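Local coordinates for CIR protein (Plasmodium chabaudi chabaudi, PDB 6ZYV) that is of unknown function but belongs to the Plasmodium-interspersed repeat (PIR) family of variant antigens, probably displaying a helical ectodomain from the membrane of the infected red blood cell, at residues I59-I73 against Y87-L99. The protein carries 5 engineered substitutions. Sequence-based numbering, arbitrary orientation.
Sequences ISAGFIWLLVMFEHI and YAGYAILWLSYIL
Phe63 and Trp94 are the two knobs that lock helix 59-71 against helix 87-99, an antiparallel knobs-into-holes pair in the all-helical PIR ectodomain; the axes approach to 9.8 Å, with their N-to-C directions 155° apart. Phe63 sits among Ala91, Ile92, Trp94 and Leu95. Because CG lies anti to the backbone N (chi1 177°), the ring reaches across to the partner helix, and its CE1 edge meets Ala91 O at 3.4 Å, nearly in the ring plane. Leu95 CD2 covers one face in a CH-pi contact. Trp94 fills the hole made by Ile59, Gly62, Phe63 and Leu66; Gly62 has no side chain, and the six-membered end of the indole comes close to the backbone there, with CZ3 3.8 Å from Phe63 CA. Leu66 CD1 touches the indole at CE3, 3.7 Å away, and Ile98 CG1, from Trp94's own helix, packs over one face. Farther along, Phe70 and Tyr87 meet obliquely, planes at 42°, with Phe70 CB 3.7 Å from Tyr87 CG and Phe70 O over one face of the Tyr87 ring; Ile73 CG2 comes within 3.4 Å of Tyr87 OH. At the other end the side chains of Ile59 and Ile98 run past each other in opposite directions, Ile59 CD1 touching Ile98 CG2 at 3.7 Å. Helix 110-118 packs beside Phe63 and Leu95, helix 134-149 beside Leu67 and Ile92. From helix 8-20, Asp19 OD1 hydrogen-bonds Trp94 NE1.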
ATOM      1  N   ILE A  59       4.470   6.995  12.226  1.00 52.61           N
ATOM      2  CA  ILE A  59       4.587   6.094  11.073  1.00 51.15           C
ATOM      3  C   ILE A  59       4.369   4.662  11.530  1.00 50.56           C
ATOM      4  O   ILE A  59       3.642   3.917  10.886  1.00 49.83           O
ATOM      5  CB  ILE A  59       5.960   6.251  10.356  1.00 50.73           C
ATOM      6  CG1 ILE A  59       6.079   7.629   9.707  1.00 52.36           C
ATOM      7  CG2 ILE A  59       6.152   5.162   9.300  1.00 49.30           C
ATOM      8  CD1 ILE A  59       7.527   8.028   9.365  1.00 54.30           C
ATOM      9  N   SER A  60       4.978   4.288  12.665  1.00 50.63           N
ATOM     10  CA  SER A  60       4.849   2.963  13.229  1.00 50.68           C
ATOM     11  C   SER A  60       3.383   2.658  13.566  1.00 51.27           C
ATOM     12  O   SER A  60       2.875   1.603  13.179  1.00 51.54           O
ATOM     13  CB  SER A  60       5.725   2.847  14.475  1.00 52.48           C
ATOM     14  OG  SER A  60       5.522   1.632  15.174  1.00 55.57           O
ATOM     15  N   ALA A  61       2.692   3.601  14.242  1.00 50.66           N
ATOM     16  CA  ALA A  61       1.295   3.438  14.619  1.00 50.20           C
ATOM     17  C   ALA A  61       0.383   3.400  13.386  1.00 49.32           C
ATOM     18  O   ALA A  61      -0.568   2.634  13.360  1.00 49.58           O
ATOM     19  CB  ALA A  61       0.884   4.562  15.554  1.00 50.51           C
ATOM     20  N   GLY A  62       0.701   4.212  12.377  1.00 48.50           N
ATOM     21  CA  GLY A  62      -0.037   4.268  11.114  1.00 47.71           C
ATOM     22  C   GLY A  62       0.086   2.995  10.303  1.00 45.77           C
ATOM     23  O   GLY A  62      -0.872   2.558   9.670  1.00 45.71           O
ATOM     24  N   PHE A  63       1.263   2.380  10.346  1.00 44.27           N
ATOM     25  CA  PHE A  63       1.541   1.129   9.659  1.00 43.02           C
ATOM     26  C   PHE A  63       0.759  -0.023  10.310  1.00 43.28           C
ATOM     27  O   PHE A  63       0.197  -0.852   9.602  1.00 43.51           O
ATOM     28  CB  PHE A  63       3.053   0.840   9.676  1.00 42.05           C
ATOM     29  CG  PHE A  63       3.438  -0.479   9.056  1.00 41.55           C
ATOM     30  CD1 PHE A  63       3.574  -0.607   7.680  1.00 42.11           C
ATOM     31  CD2 PHE A  63       3.650  -1.597   9.848  1.00 42.18           C
ATOM     32  CE1 PHE A  63       3.914  -1.828   7.110  1.00 42.30           C
ATOM     33  CE2 PHE A  63       3.990  -2.810   9.281  1.00 43.00           C
ATOM     34  CZ  PHE A  63       4.113  -2.919   7.913  1.00 42.50           C
ATOM     35  N   ILE A  64       0.734  -0.076  11.644  1.00 43.62           N
ATOM     36  CA  ILE A  64      -0.002  -1.096  12.392  1.00 44.18           C
ATOM     37  C   ILE A  64      -1.502  -0.914  12.183  1.00 44.06           C
ATOM     38  O   ILE A  64      -2.204  -1.889  11.911  1.00 44.24           O
ATOM     39  CB  ILE A  64       0.391  -1.079  13.874  1.00 45.19           C
ATOM     40  CG1 ILE A  64       1.860  -1.502  14.013  1.00 46.19           C
ATOM     41  CG2 ILE A  64      -0.528  -1.959  14.719  1.00 45.86           C
ATOM     42  CD1 ILE A  64       2.429  -1.149  15.347  1.00 47.21           C
ATOM     43  N   TRP A  65      -1.981   0.340  12.181  1.00 43.25           N
ATOM     44  CA  TRP A  65      -3.376   0.623  11.875  1.00 43.21           C
ATOM     45  C   TRP A  65      -3.757   0.065  10.473  1.00 43.01           C
ATOM     46  O   TRP A  65      -4.780  -0.588  10.356  1.00 44.07           O
ATOM     47  CB  TRP A  65      -3.658   2.132  11.967  1.00 43.16           C
ATOM     48  CG  TRP A  65      -5.093   2.487  11.721  1.00 43.33           C
ATOM     49  CD1 TRP A  65      -6.101   2.541  12.640  1.00 44.74           C
ATOM     50  CD2 TRP A  65      -5.678   2.827  10.461  1.00 43.20           C
ATOM     51  NE1 TRP A  65      -7.281   2.892  12.026  1.00 45.40           N
ATOM     52  CE2 TRP A  65      -7.052   3.046  10.680  1.00 44.64           C
ATOM     53  CE3 TRP A  65      -5.177   2.944   9.164  1.00 43.25           C
ATOM     54  CZ2 TRP A  65      -7.916   3.429   9.657  1.00 45.28           C
ATOM     55  CZ3 TRP A  65      -6.042   3.275   8.147  1.00 44.30           C
ATOM     56  CH2 TRP A  65      -7.388   3.546   8.401  1.00 44.93           C
ATOM     57  N   LEU A  66      -2.884   0.247   9.451  1.00 41.93           N
ATOM     58  CA  LEU A  66      -3.077  -0.273   8.103  1.00 41.78           C
ATOM     59  C   LEU A  66      -3.226  -1.757   8.098  1.00 40.88           C
ATOM     60  O   LEU A  66      -4.163  -2.245   7.499  1.00 40.27           O
ATOM     61  CB  LEU A  66      -1.898   0.062   7.155  1.00 42.29           C
ATOM     62  CG  LEU A  66      -1.985   1.286   6.258  1.00 44.25           C
ATOM     63  CD1 LEU A  66      -0.911   1.197   5.147  1.00 43.53           C
ATOM     64  CD2 LEU A  66      -3.416   1.487   5.694  1.00 44.22           C
ATOM     65  N   LEU A  67      -2.268  -2.487   8.701  1.00 40.90           N
ATOM     66  CA  LEU A  67      -2.306  -3.940   8.776  1.00 41.22           C
ATOM     67  C   LEU A  67      -3.554  -4.431   9.474  1.00 40.99           C
ATOM     68  O   LEU A  67      -4.140  -5.407   9.028  1.00 41.63           O
ATOM     69  CB  LEU A  67      -1.072  -4.495   9.506  1.00 42.45           C
ATOM     70  CG  LEU A  67       0.227  -4.559   8.732  1.00 45.32           C
ATOM     71  CD1 LEU A  67       1.329  -5.181   9.615  1.00 46.74           C
ATOM     72  CD2 LEU A  67       0.056  -5.374   7.442  1.00 45.76           C
ATOM     73  N   VAL A  68      -3.967  -3.764  10.562  1.00 41.13           N
ATOM     74  CA  VAL A  68      -5.175  -4.147  11.282  1.00 41.75           C
ATOM     75  C   VAL A  68      -6.413  -3.980  10.360  1.00 41.55           C
ATOM     76  O   VAL A  68      -7.224  -4.898  10.238  1.00 41.32           O
ATOM     77  CB  VAL A  68      -5.304  -3.376  12.611  1.00 43.17           C
ATOM     78  CG1 VAL A  68      -6.707  -3.510  13.200  1.00 43.35           C
ATOM     79  CG2 VAL A  68      -4.262  -3.862  13.619  1.00 44.76           C
ATOM     80  N   MET A  69      -6.500  -2.850   9.653  1.00 41.06           N
ATOM     81  CA  MET A  69      -7.602  -2.597   8.730  1.00 41.36           C
ATOM     82  C   MET A  69      -7.619  -3.561   7.566  1.00 42.15           C
ATOM     83  O   MET A  69      -8.686  -3.992   7.180  1.00 43.81           O
ATOM     84  CB  MET A  69      -7.544  -1.162   8.186  1.00 41.27           C
ATOM     85  CG  MET A  69      -7.837  -0.125   9.220  1.00 43.22           C
ATOM     86  SD  MET A  69      -9.477  -0.257   9.971  1.00 47.15           S
ATOM     87  CE  MET A  69     -10.536   0.006   8.516  1.00 41.06           C
ATOM     88  N   PHE A  70      -6.459  -3.883   6.980  1.00 41.43           N
ATOM     89  CA  PHE A  70      -6.387  -4.805   5.853  1.00 41.60           C
ATOM     90  C   PHE A  70      -6.862  -6.198   6.277  1.00 43.34           C
ATOM     91  O   PHE A  70      -7.554  -6.861   5.509  1.00 43.66           O
ATOM     92  CB  PHE A  70      -4.955  -4.909   5.278  1.00 39.94           C
ATOM     93  CG  PHE A  70      -4.403  -3.687   4.576  1.00 39.56           C
ATOM     94  CD1 PHE A  70      -5.222  -2.610   4.273  1.00 39.50           C
ATOM     95  CD2 PHE A  70      -3.053  -3.599   4.258  1.00 38.99           C
ATOM     96  CE1 PHE A  70      -4.704  -1.481   3.657  1.00 39.64           C
ATOM     97  CE2 PHE A  70      -2.543  -2.486   3.601  1.00 38.74           C
ATOM     98  CZ  PHE A  70      -3.363  -1.434   3.306  1.00 38.84           C
ATOM     99  N   GLU A  71      -6.485  -6.658   7.482  1.00 44.15           N
ATOM    100  CA  GLU A  71      -6.923  -7.970   7.971  1.00 45.78           C
ATOM    101  C   GLU A  71      -8.483  -8.017   8.084  1.00 46.82           C
ATOM    102  O   GLU A  71      -9.078  -9.071   7.879  1.00 47.67           O
ATOM    103  CB  GLU A  71      -6.264  -8.269   9.331  1.00 49.18           C
ATOM    104  CG  GLU A  71      -6.615  -9.625   9.917  1.00 57.61           C
ATOM    105  CD  GLU A  71      -6.196  -9.867  11.361  1.00 70.19           C
ATOM    106  OE1 GLU A  71      -6.111  -8.897  12.149  1.00 74.09           O
ATOM    107  OE2 GLU A  71      -5.974 -11.046  11.710  1.00 74.29           O
ATOM    108  N   HIS A  72      -9.142  -6.875   8.343  1.00 46.26           N
ATOM    109  CA  HIS A  72     -10.610  -6.823   8.420  1.00 47.30           C
ATOM    110  C   HIS A  72     -11.284  -7.167   7.094  1.00 48.35           C
ATOM    111  O   HIS A  72     -12.467  -7.499   7.095  1.00 48.45           O
ATOM    112  CB  HIS A  72     -11.097  -5.433   8.833  1.00 47.11           C
ATOM    113  CG  HIS A  72     -10.682  -5.010  10.197  1.00 47.38           C
ATOM    114  ND1 HIS A  72     -10.609  -5.910  11.241  1.00 49.72           N
ATOM    115  CD2 HIS A  72     -10.388  -3.772  10.659  1.00 47.19           C
ATOM    116  CE1 HIS A  72     -10.268  -5.195  12.300  1.00 49.56           C
ATOM    117  NE2 HIS A  72     -10.105  -3.907  11.988  1.00 48.43           N
ATOM    118  N   ILE A  73     -10.554  -7.034   5.961  1.00 48.45           N
ATOM    119  CA  ILE A  73     -11.071  -7.379   4.643  1.00 49.25           C
ATOM    120  C   ILE A  73     -11.315  -8.897   4.555  1.00 50.59           C
ATOM    121  O   ILE A  73     -12.272  -9.330   3.912  1.00 52.30           O
ATOM    122  CB  ILE A  73     -10.150  -6.851   3.509  1.00 49.23           C
ATOM    123  CG1 ILE A  73      -9.845  -5.341   3.690  1.00 49.34           C
ATOM    124  CG2 ILE A  73     -10.798  -7.104   2.133  1.00 49.77           C
ATOM    125  CD1 ILE A  73      -8.754  -4.784   2.701  1.00 48.85           C
ATOM    126  N   TYR A  87      -1.542  -8.449   1.757  1.00 42.48           N
ATOM    127  CA  TYR A  87      -1.712  -7.300   2.631  1.00 41.80           C
ATOM    128  C   TYR A  87      -0.413  -6.814   3.198  1.00 41.11           C
ATOM    129  O   TYR A  87      -0.228  -5.599   3.309  1.00 41.01           O
ATOM    130  CB  TYR A  87      -2.766  -7.574   3.728  1.00 42.07           C
ATOM    131  CG  TYR A  87      -4.132  -7.754   3.103  1.00 43.26           C
ATOM    132  CD1 TYR A  87      -4.569  -6.909   2.092  1.00 44.30           C
ATOM    133  CD2 TYR A  87      -4.959  -8.807   3.472  1.00 44.31           C
ATOM    134  CE1 TYR A  87      -5.781  -7.122   1.446  1.00 45.64           C
ATOM    135  CE2 TYR A  87      -6.178  -9.027   2.834  1.00 45.62           C
ATOM    136  CZ  TYR A  87      -6.586  -8.175   1.827  1.00 47.20           C
ATOM    137  OH  TYR A  87      -7.794  -8.352   1.214  1.00 50.44           O
ATOM    138  N   ALA A  88       0.515  -7.729   3.511  1.00 40.50           N
ATOM    139  CA  ALA A  88       1.843  -7.309   3.985  1.00 41.07           C
ATOM    140  C   ALA A  88       2.565  -6.528   2.871  1.00 41.36           C
ATOM    141  O   ALA A  88       3.193  -5.510   3.134  1.00 42.58           O
ATOM    142  CB  ALA A  88       2.670  -8.516   4.392  1.00 41.28           C
ATOM    143  N   GLY A  89       2.396  -6.969   1.634  1.00 40.42           N
ATOM    144  CA  GLY A  89       2.977  -6.311   0.484  1.00 40.19           C
ATOM    145  C   GLY A  89       2.455  -4.911   0.263  1.00 39.73           C
ATOM    146  O   GLY A  89       3.255  -4.030  -0.051  1.00 39.54           O
ATOM    147  N   TYR A  90       1.124  -4.680   0.429  1.00 39.86           N
ATOM    148  CA  TYR A  90       0.542  -3.336   0.273  1.00 40.32           C
ATOM    149  C   TYR A  90       1.040  -2.399   1.346  1.00 40.34           C
ATOM    150  O   TYR A  90       1.386  -1.265   1.030  1.00 41.39           O
ATOM    151  CB  TYR A  90      -0.992  -3.356   0.345  1.00 41.06           C
ATOM    152  CG  TYR A  90      -1.668  -4.039  -0.808  1.00 42.56           C
ATOM    153  CD1 TYR A  90      -1.308  -3.756  -2.112  1.00 43.46           C
ATOM    154  CD2 TYR A  90      -2.739  -4.898  -0.599  1.00 44.10           C
ATOM    155  CE1 TYR A  90      -1.947  -4.364  -3.176  1.00 44.47           C
ATOM    156  CE2 TYR A  90      -3.375  -5.522  -1.649  1.00 45.68           C
ATOM    157  CZ  TYR A  90      -2.974  -5.256  -2.937  1.00 46.67           C
ATOM    158  OH  TYR A  90      -3.699  -5.867  -3.919  1.00 49.56           O
ATOM    159  N   ALA A  91       1.073  -2.858   2.603  1.00 39.65           N
ATOM    160  CA  ALA A  91       1.491  -2.067   3.753  1.00 39.50           C
ATOM    161  C   ALA A  91       2.971  -1.727   3.668  1.00 40.01           C
ATOM    162  O   ALA A  91       3.354  -0.597   3.941  1.00 40.41           O
ATOM    163  CB  ALA A  91       1.194  -2.828   5.047  1.00 39.07           C
ATOM    164  N   ILE A  92       3.804  -2.692   3.253  1.00 39.86           N
ATOM    165  CA  ILE A  92       5.245  -2.475   3.119  1.00 40.22           C
ATOM    166  C   ILE A  92       5.581  -1.604   1.897  1.00 40.00           C
ATOM    167  O   ILE A  92       6.549  -0.849   1.938  1.00 40.70           O
ATOM    168  CB  ILE A  92       5.987  -3.827   3.168  1.00 40.99           C
ATOM    169  CG1 ILE A  92       5.877  -4.390   4.612  1.00 42.16           C
ATOM    170  CG2 ILE A  92       7.464  -3.720   2.725  1.00 41.27           C
ATOM    171  CD1 ILE A  92       6.257  -5.823   4.766  1.00 44.44           C
ATOM    172  N   LEU A  93       4.730  -1.608   0.872  1.00 39.77           N
ATOM    173  CA  LEU A  93       4.869  -0.719  -0.280  1.00 39.56           C
ATOM    174  C   LEU A  93       4.586   0.710   0.193  1.00 39.00           C
ATOM    175  O   LEU A  93       5.336   1.620  -0.143  1.00 39.17           O
ATOM    176  CB  LEU A  93       3.883  -1.118  -1.406  1.00 39.43           C
ATOM    177  CG  LEU A  93       3.873  -0.205  -2.632  1.00 41.37           C
ATOM    178  CD1 LEU A  93       5.267  -0.196  -3.313  1.00 42.03           C
ATOM    179  CD2 LEU A  93       2.738  -0.613  -3.623  1.00 41.47           C
ATOM    180  N   TRP A  94       3.529   0.904   1.016  1.00 38.76           N
ATOM    181  CA  TRP A  94       3.196   2.215   1.565  1.00 39.19           C
ATOM    182  C   TRP A  94       4.333   2.689   2.469  1.00 40.81           C
ATOM    183  O   TRP A  94       4.736   3.851   2.392  1.00 41.62           O
ATOM    184  CB  TRP A  94       1.869   2.163   2.352  1.00 39.02           C
ATOM    185  CG  TRP A  94       1.558   3.436   3.093  1.00 40.16           C
ATOM    186  CD1 TRP A  94       1.037   4.589   2.568  1.00 41.36           C
ATOM    187  CD2 TRP A  94       1.820   3.708   4.490  1.00 40.43           C
ATOM    188  NE1 TRP A  94       0.905   5.531   3.563  1.00 42.10           N
ATOM    189  CE2 TRP A  94       1.373   5.011   4.753  1.00 41.76           C
ATOM    190  CE3 TRP A  94       2.331   2.948   5.562  1.00 40.97           C
ATOM    191  CZ2 TRP A  94       1.447   5.581   6.046  1.00 42.84           C
ATOM    192  CZ3 TRP A  94       2.432   3.524   6.821  1.00 42.20           C
ATOM    193  CH2 TRP A  94       1.999   4.828   7.053  1.00 42.84           C
ATOM    194  N   LEU A  95       4.866   1.787   3.311  1.00 41.16           N
ATOM    195  CA  LEU A  95       5.952   2.099   4.215  1.00 42.32           C
ATOM    196  C   LEU A  95       7.196   2.552   3.443  1.00 43.86           C
ATOM    197  O   LEU A  95       7.837   3.524   3.845  1.00 44.84           O
ATOM    198  CB  LEU A  95       6.236   0.903   5.133  1.00 42.54           C
ATOM    199  CG  LEU A  95       7.285   1.144   6.228  1.00 44.31           C
ATOM    200  CD1 LEU A  95       6.914   2.329   7.110  1.00 44.77           C
ATOM    201  CD2 LEU A  95       7.512  -0.133   7.052  1.00 44.44           C
ATOM    202  N   SER A  96       7.500   1.897   2.302  1.00 43.94           N
ATOM    203  CA  SER A  96       8.631   2.266   1.439  1.00 44.92           C
ATOM    204  C   SER A  96       8.441   3.660   0.883  1.00 46.71           C
ATOM    205  O   SER A  96       9.385   4.439   0.845  1.00 48.30           O
ATOM    206  CB  SER A  96       8.774   1.280   0.286  1.00 44.50           C
ATOM    207  OG  SER A  96       8.942  -0.011   0.832  1.00 45.32           O
ATOM    208  N   TYR A  97       7.217   3.983   0.460  1.00 46.93           N
ATOM    209  CA  TYR A  97       6.865   5.298  -0.042  1.00 48.27           C
ATOM    210  C   TYR A  97       7.109   6.358   1.059  1.00 49.85           C
ATOM    211  O   TYR A  97       7.725   7.377   0.781  1.00 50.60           O
ATOM    212  CB  TYR A  97       5.412   5.307  -0.585  1.00 48.24           C
ATOM    213  CG  TYR A  97       4.711   6.636  -0.449  1.00 51.27           C
ATOM    214  CD1 TYR A  97       4.984   7.678  -1.322  1.00 53.35           C
ATOM    215  CD2 TYR A  97       3.814   6.870   0.589  1.00 53.67           C
ATOM    216  CE1 TYR A  97       4.376   8.917  -1.175  1.00 56.17           C
ATOM    217  CE2 TYR A  97       3.230   8.115   0.773  1.00 56.12           C
ATOM    218  CZ  TYR A  97       3.498   9.136  -0.121  1.00 58.54           C
ATOM    219  OH  TYR A  97       2.902  10.376   0.038  1.00 62.13           O
ATOM    220  N   ILE A  98       6.629   6.118   2.290  1.00 50.25           N
ATOM    221  CA  ILE A  98       6.794   7.047   3.413  1.00 51.78           C
ATOM    222  C   ILE A  98       8.268   7.275   3.736  1.00 53.43           C
ATOM    223  O   ILE A  98       8.701   8.422   3.851  1.00 54.91           O
ATOM    224  CB  ILE A  98       6.026   6.526   4.667  1.00 52.25           C
ATOM    225  CG1 ILE A  98       4.516   6.534   4.409  1.00 51.97           C
ATOM    226  CG2 ILE A  98       6.405   7.320   5.959  1.00 53.42           C
ATOM    227  CD1 ILE A  98       3.939   7.892   4.162  1.00 52.83           C
ATOM    228  N   LEU A  99       9.040   6.200   3.854  1.00 53.33           N
ATOM    229  CA  LEU A  99      10.456   6.316   4.147  1.00 54.74           C
ATOM    230  C   LEU A  99      11.198   7.034   3.020  1.00 56.23           C
ATOM    231  O   LEU A  99      12.066   7.848   3.299  1.00 57.96           O
ATOM    232  CB  LEU A  99      11.077   4.954   4.494  1.00 54.42           C
ATOM    233  CG  LEU A  99      10.528   4.264   5.763  1.00 55.09           C
ATOM    234  CD1 LEU A  99      11.339   3.026   6.089  1.00 55.74           C
ATOM    235  CD2 LEU A  99      10.554   5.199   6.989  1.00 55.72           C
TER